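Local coordinates for protein importin-95 (Chaetomium thermophilum, PDB 4XRI) that serves as a flexible importin-beta-type nuclear transport receptor built of HEAT repeats, importing protein cargo and probably binding a small GTPase, at residues T297-E302 / Q363-A368; A402-P407 / G443-A448. The protein carries 2 engineered substitutions. One frame throughout, in Å; residues are numbered along the deposited sequence.

Interaction 1: residues T297-E302 / Q363-A368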
ATOM      1  N   THR A 297     -17.302  -4.725  -5.284  1.00 41.47           N
ATOM      2  CA  THR A 297     -17.441  -4.372  -3.877  1.00 43.34           C
ATOM      3  C   THR A 297     -17.993  -5.545  -3.071  1.00 45.66           C
ATOM      4  O   THR A 297     -17.515  -5.830  -1.972  1.00 45.13           O
ATOM      5  CB  THR A 297     -18.359  -3.147  -3.682  1.00 41.49           C
ATOM      6  OG1 THR A 297     -17.834  -2.032  -4.411  1.00 38.19           O
ATOM      7  CG2 THR A 297     -18.447  -2.779  -2.207  1.00 43.37           C
ATOM      8  N   VAL A 298     -19.002  -6.213  -3.621  1.00 41.61           N
ATOM      9  CA  VAL A 298     -19.579  -7.399  -2.997  1.00 41.84           C
ATOM     10  C   VAL A 298     -18.515  -8.476  -2.814  1.00 35.78           C
ATOM     11  O   VAL A 298     -18.390  -9.068  -1.743  1.00 43.86           O
ATOM     12  CB  VAL A 298     -20.744  -7.970  -3.832  1.00 39.63           C
ATOM     13  CG1 VAL A 298     -21.159  -9.334  -3.302  1.00 39.55           C
ATOM     14  CG2 VAL A 298     -21.916  -7.011  -3.833  1.00 40.00           C
ATOM     15  N   CYS A 299     -17.744  -8.714  -3.869  1.00 39.14           N
ATOM     16  CA  CYS A 299     -16.707  -9.735  -3.854  1.00 36.58           C
ATOM     17  C   CYS A 299     -15.615  -9.416  -2.840  1.00 47.57           C
ATOM     18  O   CYS A 299     -15.180 -10.293  -2.096  1.00 44.93           O
ATOM     19  CB  CYS A 299     -16.103  -9.901  -5.250  1.00 36.04           C
ATOM     20  SG  CYS A 299     -17.183 -10.786  -6.405  1.00 40.25           S
ATOM     21  N   GLU A 300     -15.182  -8.158  -2.809  1.00 45.46           N
ATOM     22  CA  GLU A 300     -14.169  -7.722  -1.855  1.00 52.82           C
ATOM     23  C   GLU A 300     -14.626  -7.948  -0.417  1.00 46.83           C
ATOM     24  O   GLU A 300     -13.877  -8.477   0.405  1.00 44.90           O
ATOM     25  CB  GLU A 300     -13.824  -6.249  -2.073  1.00 47.86           C
ATOM     26  CG  GLU A 300     -12.938  -6.001  -3.283  1.00 47.71           C
ATOM     27  CD  GLU A 300     -12.766  -4.527  -3.596  1.00 63.85           C
ATOM     28  OE1 GLU A 300     -13.505  -3.704  -3.015  1.00 67.37           O
ATOM     29  OE2 GLU A 300     -11.893  -4.192  -4.425  1.00 72.11           O
ATOM     30  N   GLU A 301     -15.863  -7.553  -0.127  1.00 42.58           N
ATOM     31  CA  GLU A 301     -16.449  -7.757   1.194  1.00 43.09           C
ATOM     32  C   GLU A 301     -16.486  -9.231   1.564  1.00 46.22           C
ATOM     33  O   GLU A 301     -16.085  -9.616   2.663  1.00 48.15           O
ATOM     34  CB  GLU A 301     -17.865  -7.179   1.254  1.00 49.23           C
ATOM     35  CG  GLU A 301     -17.915  -5.683   1.469  1.00 65.00           C
ATOM     36  CD  GLU A 301     -17.383  -5.273   2.829  1.00 68.41           C
ATOM     37  OE1 GLU A 301     -17.850  -5.830   3.846  1.00 59.93           O
ATOM     38  OE2 GLU A 301     -16.489  -4.403   2.875  1.00 76.37           O
ATOM     39  N   GLU A 302     -16.974 -10.051   0.642  1.00 43.82           N
ATOM     40  CA  GLU A 302     -17.154 -11.468   0.915  1.00 45.25           C
ATOM     41  C   GLU A 302     -15.820 -12.213   0.986  1.00 46.34           C
ATOM     42  O   GLU A 302     -15.692 -13.190   1.719  1.00 51.48           O
ATOM     43  CB  GLU A 302     -18.071 -12.093  -0.137  1.00 36.65           C
ATOM     44  CG  GLU A 302     -19.482 -11.518  -0.097  1.00 43.47           C
ATOM     45  CD  GLU A 302     -20.520 -12.400  -0.767  1.00 47.06           C
ATOM     46  OE1 GLU A 302     -20.208 -13.012  -1.808  1.00 34.94           O
ATOM     47  OE2 GLU A 302     -21.648 -12.491  -0.237  1.00 43.56           O
ATOM     48  N   GLN A 363     -11.510 -11.565 -11.528  1.00 43.03           N
ATOM     49  CA  GLN A 363     -10.468 -12.027 -10.612  1.00 45.70           C
ATOM     50  C   GLN A 363     -11.001 -12.158  -9.193  1.00 42.86           C
ATOM     51  O   GLN A 363     -10.875 -13.208  -8.564  1.00 44.06           O
ATOM     52  CB  GLN A 363      -9.269 -11.076 -10.626  1.00 51.64           C
ATOM     53  CG  GLN A 363      -8.232 -11.393 -11.681  1.00 58.78           C
ATOM     54  CD  GLN A 363      -6.907 -10.710 -11.401  1.00 72.27           C
ATOM     55  OE1 GLN A 363      -6.806  -9.877 -10.499  1.00 77.92           O
ATOM     56  NE2 GLN A 363      -5.881 -11.063 -12.167  1.00 70.52           N
ATOM     57  N   LEU A 364     -11.597 -11.076  -8.699  1.00 45.33           N
ATOM     58  CA  LEU A 364     -12.194 -11.047  -7.368  1.00 46.36           C
ATOM     59  C   LEU A 364     -13.307 -12.077  -7.225  1.00 42.00           C
ATOM     60  O   LEU A 364     -13.477 -12.679  -6.163  1.00 41.74           O
ATOM     61  CB  LEU A 364     -12.739  -9.650  -7.060  1.00 45.43           C
ATOM     62  CG  LEU A 364     -11.724  -8.514  -6.923  1.00 45.66           C
ATOM     63  CD1 LEU A 364     -12.444  -7.175  -6.843  1.00 43.41           C
ATOM     64  CD2 LEU A 364     -10.851  -8.723  -5.697  1.00 42.07           C
ATOM     65  N   TYR A 365     -14.065 -12.273  -8.301  1.00 39.69           N
ATOM     66  CA  TYR A 365     -15.162 -13.229  -8.296  1.00 37.37           C
ATOM     67  C   TYR A 365     -14.647 -14.651  -8.105  1.00 40.29           C
ATOM     68  O   TYR A 365     -15.251 -15.452  -7.389  1.00 40.04           O
ATOM     69  CB  TYR A 365     -15.965 -13.131  -9.596  1.00 39.30           C
ATOM     70  CG  TYR A 365     -17.461 -13.236  -9.397  1.00 42.67           C
ATOM     71  CD1 TYR A 365     -18.057 -14.452  -9.085  1.00 39.33           C
ATOM     72  CD2 TYR A 365     -18.278 -12.116  -9.512  1.00 37.07           C
ATOM     73  CE1 TYR A 365     -19.422 -14.549  -8.895  1.00 36.42           C
ATOM     74  CE2 TYR A 365     -19.643 -12.206  -9.328  1.00 41.29           C
ATOM     75  CZ  TYR A 365     -20.209 -13.424  -9.020  1.00 37.70           C
ATOM     76  OH  TYR A 365     -21.568 -13.513  -8.832  1.00 36.82           O
ATOM     77  N   ALA A 366     -13.525 -14.955  -8.751  1.00 39.50           N
ATOM     78  CA  ALA A 366     -12.911 -16.275  -8.658  1.00 41.81           C
ATOM     79  C   ALA A 366     -12.432 -16.555  -7.238  1.00 46.91           C
ATOM     80  O   ALA A 366     -12.538 -17.677  -6.742  1.00 48.90           O
ATOM     81  CB  ALA A 366     -11.758 -16.393  -9.638  1.00 38.06           C
ATOM     82  N   GLN A 367     -11.907 -15.520  -6.591  1.00 43.89           N
ATOM     83  CA  GLN A 367     -11.471 -15.618  -5.202  1.00 47.06           C
ATOM     84  C   GLN A 367     -12.671 -15.783  -4.278  1.00 46.81           C
ATOM     85  O   GLN A 367     -12.612 -16.508  -3.282  1.00 44.26           O
ATOM     86  CB  GLN A 367     -10.664 -14.379  -4.796  1.00 46.34           C
ATOM     87  CG  GLN A 367      -9.335 -14.224  -5.514  1.00 50.29           C
ATOM     88  CD  GLN A 367      -8.618 -12.933  -5.156  1.00 52.37           C
ATOM     89  OE1 GLN A 367      -8.468 -12.597  -3.981  1.00 60.08           O
ATOM     90  NE2 GLN A 367      -8.182 -12.197  -6.171  1.00 46.29           N
ATOM     91  N   ALA A 368     -13.764 -15.112  -4.628  1.00 43.88           N
ATOM     92  CA  ALA A 368     -14.947 -15.066  -3.780  1.00 45.14           C
ATOM     93  C   ALA A 368     -15.754 -16.364  -3.794  1.00 44.57           C
ATOM     94  O   ALA A 368     -16.293 -16.767  -2.767  1.00 47.80           O
ATOM     95  CB  ALA A 368     -15.836 -13.895  -4.193  1.00 36.92           C
TER
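Cys299 and Ala368 mark the nearest backbone approach, with CA atoms 5.6 Å apart, where the segments of helices 285-310 and 354-369 pass with axes 8.8 Å apart and N-to-C directions 37° from parallel. Cys299 touches three partners across the interface, Leu364, Tyr365 and Ala368. Cys299 CB meets CB of Leu364 at 3.8 Å, while its sulfur swings towards Tyr365 and Ala368. SG lies anti to the carbonyl carbon (chi1 -75°), a rotation that sets Cys299 SG beside the base of the Tyr365 ring, 3.6 Å from Tyr365 CD2. Cys299 SG sits 4.1 Å from the Tyr365 ring centroid and 34° off the ring normal, an oblique sulfur-aromatic contact. The methyl group of Ala368 closes another side of the same sulfur, Ala368 CB to Cys299 SG 4.0 Å. The rest of the ring leads away from the helix pair to helix 324-340, where the Tyr365 hydroxyl hydrogen-bonds to the carbonyl oxygen of Ala325, so the ring is gripped at its far end as well. Towards solvent, Glu300 contributes its aliphatic part: CG rests 3.8 Å from CD1 of Leu364, with the two side chains running at a slant to each other, and the methyl also lies beside OE2. No hydrogen bond joins the two segments, so contact is made by apolar surfaces and sulfur. Such helix-on-helix packing is characteristic of the HEAT-repeat solenoid of the importin-beta family.

Interaction 2: residues A402-P407 / G443-A448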
ATOM      1  N   ALA A 402      -7.644 -15.387 -15.498  1.00 47.78           N
ATOM      2  CA  ALA A 402      -8.297 -14.612 -14.441  1.00 45.64           C
ATOM      3  C   ALA A 402      -8.820 -15.456 -13.275  1.00 45.52           C
ATOM      4  O   ALA A 402      -8.872 -14.979 -12.141  1.00 44.17           O
ATOM      5  CB  ALA A 402      -9.439 -13.792 -15.029  1.00 43.79           C
ATOM      6  N   ILE A 403      -9.207 -16.698 -13.548  1.00 41.67           N
ATOM      7  CA  ILE A 403      -9.816 -17.541 -12.520  1.00 48.31           C
ATOM      8  C   ILE A 403      -8.846 -18.539 -11.890  1.00 52.98           C
ATOM      9  O   ILE A 403      -9.267 -19.455 -11.182  1.00 48.94           O
ATOM     10  CB  ILE A 403     -11.013 -18.340 -13.080  1.00 47.76           C
ATOM     11  CG1 ILE A 403     -10.550 -19.326 -14.157  1.00 53.74           C
ATOM     12  CG2 ILE A 403     -12.084 -17.400 -13.609  1.00 40.61           C
ATOM     13  CD1 ILE A 403     -11.580 -20.389 -14.495  1.00 62.68           C
ATOM     14  N   MET A 404      -7.554 -18.363 -12.140  1.00 45.72           N
ATOM     15  CA  MET A 404      -6.559 -19.304 -11.632  1.00 51.16           C
ATOM     16  C   MET A 404      -6.354 -19.171 -10.126  1.00 53.89           C
ATOM     17  O   MET A 404      -6.067 -20.152  -9.440  1.00 56.67           O
ATOM     18  CB  MET A 404      -5.230 -19.116 -12.363  1.00 47.63           C
ATOM     19  CG  MET A 404      -5.229 -19.729 -13.752  1.00 47.46           C
ATOM     20  SD  MET A 404      -5.632 -21.486 -13.694  1.00 59.00           S
ATOM     21  CE  MET A 404      -6.143 -21.769 -15.384  1.00 66.92           C
ATOM     22  N   ASP A 405      -6.505 -17.958  -9.609  1.00 52.17           N
ATOM     23  CA  ASP A 405      -6.377 -17.733  -8.176  1.00 49.01           C
ATOM     24  C   ASP A 405      -7.752 -17.687  -7.519  1.00 52.98           C
ATOM     25  O   ASP A 405      -8.535 -16.771  -7.761  1.00 57.97           O
ATOM     26  CB  ASP A 405      -5.604 -16.440  -7.899  1.00 42.95           C
ATOM     27  CG  ASP A 405      -5.476 -16.138  -6.414  1.00 49.85           C
ATOM     28  OD1 ASP A 405      -5.659 -17.058  -5.589  1.00 55.75           O
ATOM     29  OD2 ASP A 405      -5.187 -14.972  -6.072  1.00 54.31           O
ATOM     30  N   GLY A 406      -8.041 -18.683  -6.687  1.00 49.52           N
ATOM     31  CA  GLY A 406      -9.320 -18.747  -6.003  1.00 40.54           C
ATOM     32  C   GLY A 406      -9.860 -20.148  -5.775  1.00 54.07           C
ATOM     33  O   GLY A 406      -9.944 -20.599  -4.634  1.00 58.95           O
ATOM     34  N   PRO A 407     -10.248 -20.838  -6.859  1.00 53.41           N
ATOM     35  CA  PRO A 407     -10.811 -22.187  -6.730  1.00 54.99           C
ATOM     36  C   PRO A 407      -9.794 -23.220  -6.261  1.00 61.09           C
ATOM     37  O   PRO A 407      -8.594 -22.949  -6.245  1.00 54.93           O
ATOM     38  CB  PRO A 407     -11.295 -22.507  -8.150  1.00 55.48           C
ATOM     39  CG  PRO A 407     -10.542 -21.584  -9.036  1.00 54.22           C
ATOM     40  CD  PRO A 407     -10.324 -20.340  -8.242  1.00 50.06           C
ATOM     41  N   GLY A 443       1.415 -16.777 -16.829  1.00 43.79           N
ATOM     42  CA  GLY A 443       2.020 -16.384 -15.571  1.00 50.68           C
ATOM     43  C   GLY A 443       1.077 -16.648 -14.416  1.00 55.73           C
ATOM     44  O   GLY A 443       1.483 -17.164 -13.378  1.00 52.32           O
ATOM     45  N   ARG A 444      -0.189 -16.289 -14.607  1.00 51.85           N
ATOM     46  CA  ARG A 444      -1.236 -16.584 -13.633  1.00 43.79           C
ATOM     47  C   ARG A 444      -1.311 -18.081 -13.361  1.00 54.67           C
ATOM     48  O   ARG A 444      -1.447 -18.509 -12.214  1.00 51.33           O
ATOM     49  CB  ARG A 444      -2.594 -16.067 -14.125  1.00 47.88           C
ATOM     50  CG  ARG A 444      -2.733 -14.553 -14.117  1.00 45.65           C
ATOM     51  CD  ARG A 444      -3.110 -14.036 -12.737  1.00 51.65           C
ATOM     52  NE  ARG A 444      -4.466 -14.423 -12.356  1.00 58.56           N
ATOM     53  CZ  ARG A 444      -5.068 -14.040 -11.234  1.00 63.05           C
ATOM     54  NH1 ARG A 444      -4.433 -13.255 -10.375  1.00 66.28           N
ATOM     55  NH2 ARG A 444      -6.305 -14.440 -10.973  1.00 55.07           N
ATOM     56  N   ILE A 445      -1.212 -18.870 -14.426  1.00 48.39           N
ATOM     57  CA  ILE A 445      -1.287 -20.323 -14.323  1.00 50.45           C
ATOM     58  C   ILE A 445      -0.116 -20.900 -13.534  1.00 57.26           C
ATOM     59  O   ILE A 445      -0.313 -21.682 -12.602  1.00 56.48           O
ATOM     60  CB  ILE A 445      -1.330 -20.977 -15.717  1.00 51.74           C
ATOM     61  CG1 ILE A 445      -2.719 -20.809 -16.329  1.00 54.00           C
ATOM     62  CG2 ILE A 445      -0.969 -22.455 -15.633  1.00 51.77           C
ATOM     63  CD1 ILE A 445      -2.883 -21.520 -17.641  1.00 54.41           C
ATOM     64  N   THR A 446       1.097 -20.510 -13.914  1.00 54.78           N
ATOM     65  CA  THR A 446       2.299 -20.951 -13.215  1.00 61.90           C
ATOM     66  C   THR A 446       2.240 -20.578 -11.738  1.00 61.45           C
ATOM     67  O   THR A 446       2.543 -21.389 -10.865  1.00 58.44           O
ATOM     68  CB  THR A 446       3.570 -20.335 -13.832  1.00 55.18           C
ATOM     69  OG1 THR A 446       3.692 -20.748 -15.197  1.00 51.96           O
ATOM     70  CG2 THR A 446       4.804 -20.775 -13.058  1.00 55.72           C
ATOM     71  N   GLU A 447       1.832 -19.342 -11.475  1.00 56.29           N
ATOM     72  CA  GLU A 447       1.777 -18.806 -10.119  1.00 56.50           C
ATOM     73  C   GLU A 447       0.819 -19.587  -9.229  1.00 61.82           C
ATOM     74  O   GLU A 447       1.149 -19.931  -8.094  1.00 59.68           O
ATOM     75  CB  GLU A 447       1.365 -17.333 -10.157  1.00 56.40           C
ATOM     76  CG  GLU A 447       1.319 -16.653  -8.803  1.00 60.84           C
ATOM     77  CD  GLU A 447       0.876 -15.207  -8.908  1.00 68.08           C
ATOM     78  OE1 GLU A 447       1.557 -14.330  -8.332  1.00 72.25           O
ATOM     79  OE2 GLU A 447      -0.154 -14.947  -9.566  1.00 74.80           O
ATOM     80  N   ALA A 448      -0.367 -19.869  -9.756  1.00 59.33           N
ATOM     81  CA  ALA A 448      -1.417 -20.499  -8.968  1.00 58.92           C
ATOM     82  C   ALA A 448      -1.360 -22.022  -9.021  1.00 65.01           C
ATOM     83  O   ALA A 448      -1.703 -22.691  -8.047  1.00 68.90           O
ATOM     84  CB  ALA A 448      -2.779 -20.012  -9.437  1.00 59.47           C
TER
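Met404 and Arg444 lead the contact in which the turn between helices 390-402 and 409-425 packs on helix 432-449, in a HEAT-like stretch of the solenoid. The apolar part centres on Met404, whose chain bends at chi2 (-57°) and carries CG, SD and CE across Ile445 at a slant, with Met404 CE 3.7 Å from Ile445 CG1. Met404 CB also rests 3.9 Å from the methyl of Ala448, and Val416 of helix 409-425 adjoins both Met404 and Ile445. An alanine in place of Met404 would probably leave CG1 of Ile445 without its thioether and methyl neighbours and open a gap beside Val416. The Ala448 methyl also lies against the loop backbone, its CB 3.3 Å from Met404 O. The polar part belongs to Arg444, whose chain bends at chi2 and chi3 to turn the guanidinium towards the end of helix 390-402; NE hydrogen-bonds to the carbonyl oxygen of Gly401. Asp405 places its CB obliquely to the guanidinium, 3.7 Å from Arg444 NH2, while its carboxylate makes no salt bridge to it. At the guanidinium edge, near its plane, Arg444 NH2 gives Ala402 O a weak hydrogen bond of 2.9 Å, bent to 127° at the hydrogen.

Interaction 1 closes before interaction 2 opens, so the two follow in series along the chain, their centres about 15 Å apart and on the same side of the chain's centre. Helix 354-369 joins them: one flank packs on helix 285-310, while Ala366 and Gln363 meet the 402-407 loop. There CB of Ala366 lies 3.7 Å from CA of Ile403, and Gln363 also packs against Arg444. The contacts therefore touch, forming a continuous run from helix 285-310 through helix 354-369 and the loop to helix 432-449. This exemplifies a general principle of solenoids: neighbour-to-neighbour contacts carry the architecture, consistent with the high flexibility of this receptor.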